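Local coordinates for protein design construct XXA_GVDQ (Synthetic construct, PDB 6NZ1) that has no known natural function but was computationally designed as one of a set of closely related proteins with divergent folds, and assembles as a helical homotrimer, at residues Ala58-Glu72 with Leu81-Leu95. Numbering follows the deposited sequence.
Sequences AQIVEILRAIIEALE and LEEMKKLLKDLKRSL
Leu88 of helix 78-94 packs as a knob into a hole on the long helix 29-73, formed by Val61, Leu64, Arg65 and Ile68, in a buried antiparallel helix-helix contact at one end of the elongated chain. With its CG anti to the backbone N (chi1 -172°), Leu88 puts CD1 4.0 Å from Leu64 CD1, while CD2 lies 3.8 Å from Arg65 CB. The side chains of Val61 and Leu91 slide past each other in opposite directions, Val61 CG2 3.6 Å from Leu91 CD2. Val61 CG1 lies against the aliphatic chain of Lys92. Together the segments form a helical hairpin, the axes 10.8 Å apart at an angle of 164°. In the designed homotrimer, Met84 also packs on Ala70 of the third subunit. Within the hairpin, Leu71 crosses Met84 at about a right angle, its CD1 meeting Met84 CE and SD. The extended Lys85 passes Ile68 CG2, and its NZ reaches Glu72 OE1 from above the carboxylate plane in a salt bridge of 2.9 Å. With an alanine here instead of Glu72, Lys85 NZ would probably lose this carboxylate partner, and Leu81 CD1 would be less well covered. At the other end, Leu95 CD2 rests 4.0 Å from Ala58 CA.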
loop_
_atom_site.group_PDB
_atom_site.type_symbol
_atom_site.label_atom_id
_atom_site.label_comp_id
_atom_site.label_asym_id
_atom_site.label_seq_id
_atom_site.Cartn_x
_atom_site.Cartn_y
_atom_site.Cartn_z
ATOM N N ALA B 58 -0.773 9.835 4.238
ATOM C CA ALA B 58 -0.407 11.223 4.468
ATOM C C ALA B 58 -1.589 12.002 5.025
ATOM O O ALA B 58 -1.434 12.815 5.941
ATOM C CB ALA B 58 0.093 11.838 3.166
ATOM N N GLN B 59 -2.776 11.765 4.478
ATOM C CA GLN B 59 -3.967 12.448 4.950
ATOM C C GLN B 59 -4.353 11.969 6.331
ATOM O O GLN B 59 -4.927 12.729 7.111
ATOM C CB GLN B 59 -5.113 12.215 3.973
ATOM C CG GLN B 59 -6.380 12.983 4.253
ATOM C CD GLN B 59 -6.196 14.481 4.336
ATOM O OE1 GLN B 59 -7.038 15.173 4.888
ATOM N NE2 GLN B 59 -5.118 14.992 3.764
ATOM N N ILE B 60 -4.051 10.719 6.651
ATOM C CA ILE B 60 -4.312 10.247 7.996
ATOM C C ILE B 60 -3.432 10.992 8.983
ATOM O O ILE B 60 -3.885 11.380 10.061
ATOM C CB ILE B 60 -4.114 8.729 8.069
ATOM C CG1 ILE B 60 -5.306 8.038 7.408
ATOM C CG2 ILE B 60 -3.972 8.302 9.483
ATOM C CD1 ILE B 60 -5.236 6.554 7.344
ATOM N N VAL B 61 -2.163 11.199 8.637
ATOM C CA VAL B 61 -1.273 11.963 9.500
ATOM C C VAL B 61 -1.834 13.359 9.743
ATOM O O VAL B 61 -1.719 13.917 10.841
ATOM C CB VAL B 61 0.132 12.004 8.871
ATOM C CG1 VAL B 61 0.968 13.081 9.465
ATOM C CG2 VAL B 61 0.826 10.702 9.060
ATOM N N GLU B 62 -2.438 13.956 8.727
ATOM C CA GLU B 62 -2.985 15.291 8.916
ATOM C C GLU B 62 -4.122 15.263 9.918
ATOM O O GLU B 62 -4.227 16.142 10.781
ATOM C CB GLU B 62 -3.447 15.857 7.583
ATOM C CG GLU B 62 -2.294 16.152 6.615
ATOM C CD GLU B 62 -1.213 17.088 7.195
ATOM O OE1 GLU B 62 -1.479 18.292 7.383
ATOM O OE2 GLU B 62 -0.084 16.633 7.443
ATOM N N ILE B 63 -4.972 14.252 9.828
ATOM C CA ILE B 63 -6.057 14.120 10.784
ATOM C C ILE B 63 -5.497 13.864 12.164
ATOM O O ILE B 63 -6.014 14.361 13.169
ATOM C CB ILE B 63 -7.007 12.997 10.352
ATOM C CG1 ILE B 63 -7.685 13.347 9.043
ATOM C CG2 ILE B 63 -8.050 12.714 11.415
ATOM C CD1 ILE B 63 -8.220 12.099 8.323
ATOM N N LEU B 64 -4.435 13.080 12.241
ATOM C CA LEU B 64 -3.869 12.803 13.545
ATOM C C LEU B 64 -3.289 14.063 14.158
ATOM O O LEU B 64 -3.360 14.251 15.372
ATOM C CB LEU B 64 -2.797 11.728 13.443
ATOM C CG LEU B 64 -3.139 10.285 13.075
ATOM C CD1 LEU B 64 -1.818 9.515 12.848
ATOM C CD2 LEU B 64 -3.969 9.585 14.128
ATOM N N ARG B 65 -2.695 14.932 13.342
ATOM C CA ARG B 65 -2.183 16.191 13.868
ATOM C C ARG B 65 -3.310 17.081 14.373
ATOM O O ARG B 65 -3.172 17.727 15.414
ATOM C CB ARG B 65 -1.384 16.926 12.794
ATOM C CG ARG B 65 -0.863 18.312 13.214
ATOM C CD ARG B 65 0.125 18.177 14.347
ATOM N NE ARG B 65 0.555 19.425 14.971
ATOM C CZ ARG B 65 0.046 19.905 16.095
ATOM N NH1 ARG B 65 -0.940 19.252 16.689
ATOM N NH2 ARG B 65 0.526 21.025 16.625
ATOM N N ALA B 66 -4.416 17.149 13.630
ATOM C CA ALA B 66 -5.549 17.965 14.046
ATOM C C ALA B 66 -6.136 17.443 15.343
ATOM O O ALA B 66 -6.576 18.223 16.193
ATOM C CB ALA B 66 -6.618 17.988 12.954
ATOM N N ILE B 67 -6.129 16.125 15.520
ATOM C CA ILE B 67 -6.637 15.528 16.743
ATOM C C ILE B 67 -5.781 15.929 17.933
ATOM O O ILE B 67 -6.293 16.258 19.011
ATOM C CB ILE B 67 -6.700 14.004 16.601
ATOM C CG1 ILE B 67 -7.860 13.586 15.706
ATOM C CG2 ILE B 67 -6.864 13.397 17.934
ATOM C CD1 ILE B 67 -7.866 12.119 15.354
ATOM N N ILE B 68 -4.467 15.886 17.771
ATOM C CA ILE B 68 -3.596 16.337 18.847
ATOM C C ILE B 68 -3.900 17.790 19.197
ATOM O O ILE B 68 -3.918 18.166 20.375
ATOM C CB ILE B 68 -2.122 16.130 18.457
ATOM C CG1 ILE B 68 -1.834 14.622 18.369
ATOM C CG2 ILE B 68 -1.220 16.820 19.468
ATOM C CD1 ILE B 68 -0.510 14.242 17.732
ATOM N N GLU B 69 -4.174 18.624 18.192
ATOM C CA GLU B 69 -4.524 20.012 18.466
ATOM C C GLU B 69 -5.832 20.109 19.235
ATOM O O GLU B 69 -5.974 20.948 20.132
ATOM C CB GLU B 69 -4.607 20.802 17.164
ATOM C CG GLU B 69 -5.276 22.160 17.294
ATOM C CD GLU B 69 -4.492 23.151 18.137
ATOM O OE1 GLU B 69 -3.358 22.848 18.548
ATOM O OE2 GLU B 69 -5.021 24.250 18.400
ATOM N N ALA B 70 -6.810 19.275 18.891
ATOM C CA ALA B 70 -8.069 19.300 19.622
ATOM C C ALA B 70 -7.833 19.038 21.098
ATOM O O ALA B 70 -8.317 19.774 21.963
ATOM C CB ALA B 70 -9.035 18.273 19.042
ATOM N N LEU B 71 -7.084 17.983 21.404
ATOM C CA LEU B 71 -6.778 17.668 22.786
ATOM C C LEU B 71 -6.016 18.795 23.449
ATOM O O LEU B 71 -6.203 19.057 24.638
ATOM C CB LEU B 71 -5.960 16.388 22.854
ATOM C CG LEU B 71 -6.677 15.158 22.306
ATOM C CD1 LEU B 71 -5.783 13.937 22.399
ATOM C CD2 LEU B 71 -7.949 14.922 23.060
ATOM N N GLU B 72 -5.122 19.453 22.712
ATOM C CA GLU B 72 -4.396 20.569 23.305
ATOM C C GLU B 72 -5.297 21.788 23.484
ATOM O O GLU B 72 -5.160 22.520 24.471
ATOM C CB GLU B 72 -3.170 20.931 22.460
ATOM C CG GLU B 72 -2.254 21.980 23.103
ATOM C CD GLU B 72 -0.927 22.149 22.394
ATOM O OE1 GLU B 72 -0.722 21.538 21.323
ATOM O OE2 GLU B 72 -0.079 22.892 22.921
ATOM N N LEU B 81 0.396 15.019 25.843
ATOM C CA LEU B 81 0.579 15.428 24.463
ATOM C C LEU B 81 1.978 15.119 23.971
ATOM O O LEU B 81 2.173 14.904 22.774
ATOM C CB LEU B 81 0.309 16.918 24.315
ATOM C CG LEU B 81 -1.078 17.367 24.766
ATOM C CD1 LEU B 81 -1.183 18.895 24.837
ATOM C CD2 LEU B 81 -2.159 16.773 23.853
ATOM N N GLU B 82 2.962 15.094 24.871
ATOM C CA GLU B 82 4.353 14.947 24.455
ATOM C C GLU B 82 4.581 13.611 23.765
ATOM O O GLU B 82 5.180 13.551 22.687
ATOM C CB GLU B 82 5.280 15.097 25.663
ATOM N N GLU B 83 4.116 12.522 24.377
ATOM C CA GLU B 83 4.318 11.204 23.789
ATOM C C GLU B 83 3.674 11.107 22.407
ATOM O O GLU B 83 4.239 10.490 21.496
ATOM C CB GLU B 83 3.767 10.126 24.729
ATOM C CG GLU B 83 3.927 8.703 24.188
ATOM C CD GLU B 83 3.511 7.630 25.163
ATOM O OE1 GLU B 83 2.910 7.945 26.199
ATOM O OE2 GLU B 83 3.763 6.449 24.885
ATOM N N MET B 84 2.488 11.697 22.233
ATOM C CA MET B 84 1.821 11.666 20.937
ATOM C C MET B 84 2.566 12.500 19.904
ATOM O O MET B 84 2.610 12.146 18.723
ATOM C CB MET B 84 0.406 12.222 21.099
ATOM C CG MET B 84 -0.580 11.327 21.844
ATOM S SD MET B 84 -2.124 12.293 22.027
ATOM C CE MET B 84 -2.619 11.795 23.662
ATOM N N LYS B 85 3.067 13.664 20.317
ATOM C CA LYS B 85 3.792 14.526 19.400
ATOM C C LYS B 85 5.085 13.867 18.956
ATOM O O LYS B 85 5.477 14.006 17.799
ATOM C CB LYS B 85 4.069 15.884 20.049
ATOM C CG LYS B 85 2.816 16.731 20.120
ATOM C CD LYS B 85 2.959 18.030 20.895
ATOM C CE LYS B 85 1.664 18.811 20.823
ATOM N NZ LYS B 85 1.787 20.169 21.425
ATOM N N LYS B 86 5.762 13.148 19.852
ATOM C CA LYS B 86 6.979 12.451 19.456
ATOM C C LYS B 86 6.675 11.359 18.438
ATOM O O LYS B 86 7.357 11.239 17.418
ATOM C CB LYS B 86 7.664 11.862 20.682
ATOM C CG LYS B 86 8.951 11.114 20.387
ATOM C CD LYS B 86 9.353 10.198 21.537
ATOM N N LEU B 87 5.653 10.548 18.702
ATOM C CA LEU B 87 5.314 9.474 17.780
ATOM C C LEU B 87 4.909 10.009 16.414
ATOM O O LEU B 87 5.224 9.402 15.388
ATOM C CB LEU B 87 4.198 8.625 18.371
ATOM C CG LEU B 87 4.552 7.753 19.576
ATOM C CD1 LEU B 87 3.280 7.042 20.084
ATOM C CD2 LEU B 87 5.642 6.740 19.266
ATOM N N LEU B 88 4.197 11.127 16.364
ATOM C CA LEU B 88 3.795 11.634 15.061
ATOM C C LEU B 88 4.969 12.245 14.325
ATOM O O LEU B 88 5.058 12.137 13.098
ATOM C CB LEU B 88 2.689 12.665 15.203
ATOM C CG LEU B 88 2.056 13.129 13.894
ATOM C CD1 LEU B 88 1.322 11.950 13.277
ATOM C CD2 LEU B 88 1.108 14.289 14.076
ATOM N N LYS B 89 5.848 12.941 15.054
ATOM C CA LYS B 89 7.074 13.449 14.460
ATOM C C LYS B 89 7.826 12.320 13.778
ATOM O O LYS B 89 8.199 12.424 12.609
ATOM C CB LYS B 89 7.942 14.120 15.534
ATOM C CG LYS B 89 9.275 14.691 15.058
ATOM C CD LYS B 89 10.202 14.967 16.242
ATOM C CE LYS B 89 11.500 15.633 15.825
ATOM N NZ LYS B 89 11.300 16.980 15.215
ATOM N N ASP B 90 8.037 11.219 14.501
ATOM C CA ASP B 90 8.773 10.093 13.950
ATOM C C ASP B 90 8.074 9.538 12.718
ATOM O O ASP B 90 8.708 9.266 11.694
ATOM C CB ASP B 90 8.928 9.011 15.018
ATOM C CG ASP B 90 9.894 9.403 16.141
ATOM O OD1 ASP B 90 10.466 10.517 16.127
ATOM O OD2 ASP B 90 10.074 8.574 17.061
ATOM N N LEU B 91 6.759 9.363 12.796
ATOM C CA LEU B 91 6.024 8.861 11.646
ATOM C C LEU B 91 6.146 9.796 10.453
ATOM O O LEU B 91 6.323 9.348 9.318
ATOM C CB LEU B 91 4.563 8.678 12.014
ATOM C CG LEU B 91 3.619 8.364 10.867
ATOM C CD1 LEU B 91 4.029 7.090 10.219
ATOM C CD2 LEU B 91 2.218 8.286 11.404
ATOM N N LYS B 92 6.026 11.098 10.687
ATOM C CA LYS B 92 6.195 12.055 9.608
ATOM C C LYS B 92 7.580 11.951 8.972
ATOM O O LYS B 92 7.735 12.210 7.773
ATOM C CB LYS B 92 5.950 13.454 10.145
ATOM C CG LYS B 92 4.491 13.857 10.255
ATOM C CD LYS B 92 4.446 15.361 10.465
ATOM C CE LYS B 92 3.081 15.940 10.312
ATOM N NZ LYS B 92 3.146 17.444 10.456
ATOM N N ARG B 93 8.590 11.572 9.750
ATOM C CA ARG B 93 9.924 11.398 9.191
ATOM C C ARG B 93 9.995 10.145 8.328
ATOM O O ARG B 93 10.480 10.184 7.196
ATOM C CB ARG B 93 10.948 11.325 10.317
ATOM C CG ARG B 93 11.183 12.645 11.015
ATOM C CD ARG B 93 12.524 12.647 11.717
ATOM N NE ARG B 93 12.579 11.750 12.870
ATOM C CZ ARG B 93 13.070 10.516 12.843
ATOM N NH1 ARG B 93 13.096 9.785 13.960
ATOM N NH2 ARG B 93 13.544 10.016 11.704
ATOM N N SER B 94 9.515 9.021 8.845
ATOM C CA SER B 94 9.644 7.756 8.146
ATOM C C SER B 94 8.460 7.458 7.254
ATOM O O SER B 94 8.297 6.317 6.816
ATOM C CB SER B 94 9.822 6.628 9.148
ATOM O OG SER B 94 8.695 6.564 9.993
ATOM N N LEU B 95 7.639 8.450 6.959
ATOM C CA LEU B 95 6.482 8.210 6.120
ATOM C C LEU B 95 6.906 7.962 4.679
ATOM O O LEU B 95 7.731 8.690 4.118
ATOM C CB LEU B 95 5.538 9.405 6.195
ATOM C CG LEU B 95 4.113 9.238 5.672
ATOM C CD1 LEU B 95 3.341 8.286 6.549
ATOM C CD2 LEU B 95 3.392 10.552 5.567
#